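Long-range contact in Myo-inositol dehydrogenase (Corynebacterium glutamicum, PDB 3EUW), which probably oxidises myo-inositol at its second carbon with NAD+ as the hydride acceptor: residues S130-V138 and L241-A252. Sequence-based numbering, arbitrary orientation.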
ATOM      1  N   SER A 130       8.559 -15.116   1.650  1.00 10.11           N
ATOM      2  CA  SER A 130       7.245 -14.760   1.106  1.00 11.19           C
ATOM      3  C   SER A 130       6.668 -15.879   0.239  1.00 11.03           C
ATOM      4  O   SER A 130       5.580 -16.372   0.502  1.00 12.02           O
ATOM      5  CB  SER A 130       7.325 -13.460   0.293  1.00 11.79           C
ATOM      6  OG  SER A 130       7.825 -12.389   1.081  1.00 13.33           O
ATOM      7  N   PHE A 131       7.398 -16.288  -0.792  1.00 10.97           N
ATOM      8  CA  PHE A 131       6.909 -17.359  -1.654  1.00 10.71           C
ATOM      9  C   PHE A 131       6.683 -18.675  -0.878  1.00 12.94           C
ATOM     10  O   PHE A 131       5.709 -19.388  -1.121  1.00 11.25           O
ATOM     11  CB  PHE A 131       7.882 -17.621  -2.804  1.00  8.31           C
ATOM     12  CG  PHE A 131       8.077 -16.453  -3.736  1.00  9.62           C
ATOM     13  CD1 PHE A 131       7.063 -15.523  -3.953  1.00  8.25           C
ATOM     14  CD2 PHE A 131       9.291 -16.288  -4.397  1.00  8.70           C
ATOM     15  CE1 PHE A 131       7.258 -14.439  -4.808  1.00 12.04           C
ATOM     16  CE2 PHE A 131       9.505 -15.218  -5.251  1.00 10.86           C
ATOM     17  CZ  PHE A 131       8.488 -14.284  -5.462  1.00 11.68           C
ATOM     18  N   ALA A 132       7.576 -18.994   0.055  1.00 12.83           N
ATOM     19  CA  ALA A 132       7.441 -20.236   0.818  1.00 13.54           C
ATOM     20  C   ALA A 132       6.207 -20.164   1.714  1.00 14.48           C
ATOM     21  O   ALA A 132       5.473 -21.144   1.858  1.00 14.91           O
ATOM     22  CB  ALA A 132       8.699 -20.487   1.653  1.00 13.31           C
ATOM     23  N   ALA A 133       5.975 -18.997   2.304  1.00 13.78           N
ATOM     24  CA  ALA A 133       4.814 -18.799   3.166  1.00 14.86           C
ATOM     25  C   ALA A 133       3.530 -19.047   2.361  1.00 16.11           C
ATOM     26  O   ALA A 133       2.638 -19.789   2.792  1.00 17.07           O
ATOM     27  CB  ALA A 133       4.819 -17.386   3.728  1.00 15.83           C
ATOM     28  N   ILE A 134       3.449 -18.431   1.186  1.00 13.64           N
ATOM     29  CA  ILE A 134       2.292 -18.596   0.321  1.00 13.19           C
ATOM     30  C   ILE A 134       2.052 -20.064  -0.014  1.00 12.34           C
ATOM     31  O   ILE A 134       0.919 -20.526  -0.009  1.00 16.39           O
ATOM     32  CB  ILE A 134       2.464 -17.805  -0.994  1.00 12.14           C
ATOM     33  CG1 ILE A 134       2.550 -16.312  -0.686  1.00 11.65           C
ATOM     34  CG2 ILE A 134       1.292 -18.095  -1.945  1.00 10.46           C
ATOM     35  CD1 ILE A 134       2.746 -15.436  -1.928  1.00  8.95           C
ATOM     36  N   ASN A 135       3.120 -20.796  -0.306  1.00 13.73           N
ATOM     37  CA  ASN A 135       2.987 -22.210  -0.643  1.00 14.08           C
ATOM     38  C   ASN A 135       2.420 -23.025   0.527  1.00 12.85           C
ATOM     39  O   ASN A 135       1.494 -23.819   0.351  1.00 13.23           O
ATOM     40  CB  ASN A 135       4.334 -22.781  -1.080  1.00 13.33           C
ATOM     41  CG  ASN A 135       4.229 -24.220  -1.537  1.00 16.39           C
ATOM     42  OD1 ASN A 135       4.214 -25.137  -0.717  1.00 17.67           O
ATOM     43  ND2 ASN A 135       4.129 -24.428  -2.849  1.00 13.38           N
ATOM     44  N   ALA A 136       2.976 -22.806   1.715  1.00 13.55           N
ATOM     45  CA  ALA A 136       2.550 -23.495   2.931  1.00 14.02           C
ATOM     46  C   ALA A 136       1.132 -23.119   3.351  1.00 16.26           C
ATOM     47  O   ALA A 136       0.361 -23.960   3.818  1.00 16.29           O
ATOM     48  CB  ALA A 136       3.517 -23.180   4.071  1.00 13.44           C
ATOM     49  N   ARG A 137       0.789 -21.845   3.199  1.00 16.33           N
ATOM     50  CA  ARG A 137      -0.538 -21.398   3.592  1.00 16.88           C
ATOM     51  C   ARG A 137      -1.570 -21.931   2.605  1.00 16.46           C
ATOM     52  O   ARG A 137      -2.680 -22.277   2.997  1.00 15.63           O
ATOM     53  CB  ARG A 137      -0.566 -19.871   3.703  1.00 15.83           C
ATOM     54  CG  ARG A 137       0.359 -19.357   4.811  1.00 14.11           C
ATOM     55  CD  ARG A 137       0.473 -17.834   4.832  1.00 15.95           C
ATOM     56  NE  ARG A 137      -0.798 -17.184   5.133  1.00 15.67           N
ATOM     57  CZ  ARG A 137      -0.972 -15.868   5.194  1.00 14.84           C
ATOM     58  NH1 ARG A 137       0.049 -15.048   4.975  1.00 17.85           N
ATOM     59  NH2 ARG A 137      -2.168 -15.371   5.472  1.00 13.89           N
ATOM     60  N   VAL A 138      -1.199 -22.016   1.331  1.00 16.12           N
ATOM     61  CA  VAL A 138      -2.117 -22.556   0.338  1.00 15.58           C
ATOM     62  C   VAL A 138      -2.345 -24.036   0.666  1.00 16.76           C
ATOM     63  O   VAL A 138      -3.482 -24.513   0.667  1.00 17.48           O
ATOM     64  CB  VAL A 138      -1.552 -22.424  -1.107  1.00 15.22           C
ATOM     65  CG1 VAL A 138      -2.355 -23.309  -2.067  1.00 12.08           C
ATOM     66  CG2 VAL A 138      -1.632 -20.956  -1.572  1.00 11.84           C
ATOM     67  N   LEU A 241       4.108 -12.896  -7.384  1.00 14.26           N
ATOM     68  CA  LEU A 241       3.417 -14.162  -7.473  1.00 14.85           C
ATOM     69  C   LEU A 241       2.056 -14.024  -6.815  1.00 15.51           C
ATOM     70  O   LEU A 241       1.929 -13.444  -5.736  1.00 15.24           O
ATOM     71  CB  LEU A 241       4.226 -15.267  -6.790  1.00 16.55           C
ATOM     72  CG  LEU A 241       3.624 -16.672  -6.881  1.00 18.98           C
ATOM     73  CD1 LEU A 241       4.723 -17.713  -6.756  1.00 20.65           C
ATOM     74  CD2 LEU A 241       2.569 -16.858  -5.811  1.00 17.90           C
ATOM     75  N   GLU A 242       1.046 -14.572  -7.471  1.00 13.68           N
ATOM     76  CA  GLU A 242      -0.309 -14.509  -6.969  1.00 13.92           C
ATOM     77  C   GLU A 242      -0.955 -15.892  -7.053  1.00 13.76           C
ATOM     78  O   GLU A 242      -0.938 -16.525  -8.108  1.00 14.57           O
ATOM     79  CB  GLU A 242      -1.097 -13.505  -7.817  1.00 15.86           C
ATOM     80  CG  GLU A 242      -2.560 -13.366  -7.471  1.00 16.63           C
ATOM     81  CD  GLU A 242      -3.318 -12.498  -8.475  1.00 18.10           C
ATOM     82  OE1 GLU A 242      -2.771 -11.472  -8.937  1.00 19.56           O
ATOM     83  OE2 GLU A 242      -4.467 -12.834  -8.801  1.00 18.50           O
ATOM     84  N   ALA A 243      -1.506 -16.357  -5.938  1.00 10.48           N
ATOM     85  CA  ALA A 243      -2.205 -17.637  -5.889  1.00 10.98           C
ATOM     86  C   ALA A 243      -3.683 -17.335  -5.608  1.00 12.31           C
ATOM     87  O   ALA A 243      -4.030 -16.734  -4.585  1.00 12.98           O
ATOM     88  CB  ALA A 243      -1.631 -18.519  -4.790  1.00  9.15           C
ATOM     89  N   PHE A 244      -4.553 -17.732  -6.524  1.00 11.72           N
ATOM     90  CA  PHE A 244      -5.981 -17.485  -6.359  1.00 13.01           C
ATOM     91  C   PHE A 244      -6.720 -18.803  -6.155  1.00 14.24           C
ATOM     92  O   PHE A 244      -6.566 -19.737  -6.949  1.00 12.48           O
ATOM     93  CB  PHE A 244      -6.540 -16.776  -7.598  1.00 13.34           C
ATOM     94  CG  PHE A 244      -8.031 -16.568  -7.557  1.00 15.14           C
ATOM     95  CD1 PHE A 244      -8.581 -15.505  -6.840  1.00 15.92           C
ATOM     96  CD2 PHE A 244      -8.891 -17.442  -8.213  1.00 15.63           C
ATOM     97  CE1 PHE A 244      -9.966 -15.317  -6.779  1.00 16.19           C
ATOM     98  CE2 PHE A 244     -10.287 -17.256  -8.153  1.00 15.98           C
ATOM     99  CZ  PHE A 244     -10.816 -16.190  -7.434  1.00 14.06           C
ATOM    100  N   GLY A 245      -7.527 -18.868  -5.099  1.00 13.47           N
ATOM    101  CA  GLY A 245      -8.265 -20.080  -4.820  1.00 14.53           C
ATOM    102  C   GLY A 245      -9.749 -19.856  -4.615  1.00 17.35           C
ATOM    103  O   GLY A 245     -10.234 -18.727  -4.688  1.00 16.47           O
ATOM    104  N   SER A 246     -10.469 -20.942  -4.343  1.00 17.67           N
ATOM    105  CA  SER A 246     -11.910 -20.876  -4.140  1.00 18.96           C
ATOM    106  C   SER A 246     -12.325 -20.008  -2.948  1.00 20.35           C
ATOM    107  O   SER A 246     -13.446 -19.530  -2.908  1.00 19.63           O
ATOM    108  CB  SER A 246     -12.478 -22.290  -3.976  1.00 19.91           C
ATOM    109  OG  SER A 246     -11.813 -23.000  -2.940  1.00 20.10           O
ATOM    110  N   LYS A 247     -11.431 -19.791  -1.987  1.00 20.46           N
ATOM    111  CA  LYS A 247     -11.784 -18.983  -0.817  1.00 22.12           C
ATOM    112  C   LYS A 247     -10.932 -17.746  -0.595  1.00 20.59           C
ATOM    113  O   LYS A 247     -10.977 -17.158   0.482  1.00 20.35           O
ATOM    114  CB  LYS A 247     -11.727 -19.826   0.460  1.00 23.69           C
ATOM    115  CG  LYS A 247     -12.747 -20.939   0.522  1.00 31.20           C
ATOM    116  CD  LYS A 247     -12.597 -21.755   1.805  1.00 33.87           C
ATOM    117  CE  LYS A 247     -13.641 -22.866   1.877  1.00 35.94           C
ATOM    118  NZ  LYS A 247     -13.503 -23.688   3.114  1.00 38.04           N
ATOM    119  N   GLY A 248     -10.152 -17.349  -1.593  1.00 20.50           N
ATOM    120  CA  GLY A 248      -9.325 -16.170  -1.422  1.00 18.15           C
ATOM    121  C   GLY A 248      -8.085 -16.149  -2.285  1.00 16.92           C
ATOM    122  O   GLY A 248      -7.874 -17.034  -3.115  1.00 17.97           O
HETATM  123  N   MSE A 249      -7.270 -15.118  -2.101  1.00 14.65           N
HETATM  124  CA  MSE A 249      -6.033 -14.993  -2.848  1.00 13.94           C
HETATM  125  C   MSE A 249      -4.901 -14.601  -1.930  1.00 14.19           C
HETATM  126  O   MSE A 249      -5.096 -13.877  -0.959  1.00 15.92           O
HETATM  127  CB  MSE A 249      -6.143 -13.925  -3.946  1.00 13.00           C
HETATM  128  CG  MSE A 249      -4.774 -13.320  -4.368  1.00 14.36           C
HETATM  129 SE   MSE A 249      -5.009 -12.056  -5.789  1.00 29.14          SE
HETATM  130  CE  MSE A 249      -5.791 -10.530  -4.839  1.00 17.81           C
ATOM    131  N   LEU A 250      -3.715 -15.087  -2.260  1.00 13.32           N
ATOM    132  CA  LEU A 250      -2.502 -14.787  -1.523  1.00 13.47           C
ATOM    133  C   LEU A 250      -1.541 -14.278  -2.575  1.00 13.61           C
ATOM    134  O   LEU A 250      -1.306 -14.943  -3.576  1.00 14.83           O
ATOM    135  CB  LEU A 250      -1.942 -16.049  -0.863  1.00 12.89           C
ATOM    136  CG  LEU A 250      -2.720 -16.533   0.364  1.00 15.41           C
ATOM    137  CD1 LEU A 250      -2.212 -17.883   0.804  1.00 12.89           C
ATOM    138  CD2 LEU A 250      -2.572 -15.513   1.501  1.00 15.33           C
ATOM    139  N   ALA A 251      -0.999 -13.088  -2.370  1.00 12.21           N
ATOM    140  CA  ALA A 251      -0.069 -12.541  -3.335  1.00 13.37           C
ATOM    141  C   ALA A 251       1.132 -11.968  -2.600  1.00 13.42           C
ATOM    142  O   ALA A 251       1.007 -11.540  -1.452  1.00 12.57           O
ATOM    143  CB  ALA A 251      -0.754 -11.456  -4.175  1.00 10.89           C
ATOM    144  N   ALA A 252       2.285 -11.986  -3.265  1.00 11.78           N
ATOM    145  CA  ALA A 252       3.515 -11.465  -2.706  1.00 15.25           C
ATOM    146  C   ALA A 252       3.966 -10.255  -3.509  1.00 14.36           C
ATOM    147  O   ALA A 252       4.044 -10.305  -4.732  1.00 12.83           O
ATOM    148  CB  ALA A 252       4.612 -12.536  -2.717  1.00 13.67           C
TER
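A243 N donates a 2.8 Å hydrogen bond to L250 O, and L250 N answers to A243 O, making these residues a hydrogen-bonded antiparallel pair whose side chains both rise toward helix 130-138. I134 sits above the pair: its CG2 lies 4.0 Å from L250 CB and 4.1 Å from A243 CB. With CG1 anti to the carbonyl carbon (chi1 -63°) and the chain extended beyond it, its other branch reaches along the hairpin, where CD1 meets A252 CB at 3.5 Å. Branched isoleucine thus spans two rungs, while the small alanines let the helix settle close, its axis 8.6 Å from that of strand 248-252 and nearly antiparallel to it (168°).

One turn earlier, the CE1 corner of the F131 ring comes obliquely to L241 CB at 3.7 Å and also touches A252 CB; M181 of helix 169-185 packs on both F131 and L241. One helical turn after I134, R137 and V138 both meet L250: its CD1 touches V138 CG2 at 3.9 Å and also R137 CB, while its CD2 lies 4.0 Å above the R137 guanidinium, over its centre. Arginine suits this margin because its flat group can cover a methyl while NH2 forms a salt bridge to E142. Beyond, a type I turn from G245 to G248 closes the hairpin.

Here helix 129-139 of this Gfo/Idh/MocA-family protein covers the outermost hairpin of the large mixed sheet, and residues 249-252 extend that sheet into a strand of the second subunit. With apolar side chains joining helix to hairpin, cohesion between them probably comes mainly from hydrophobic burial and close fit, with charge confined to the margin at R137.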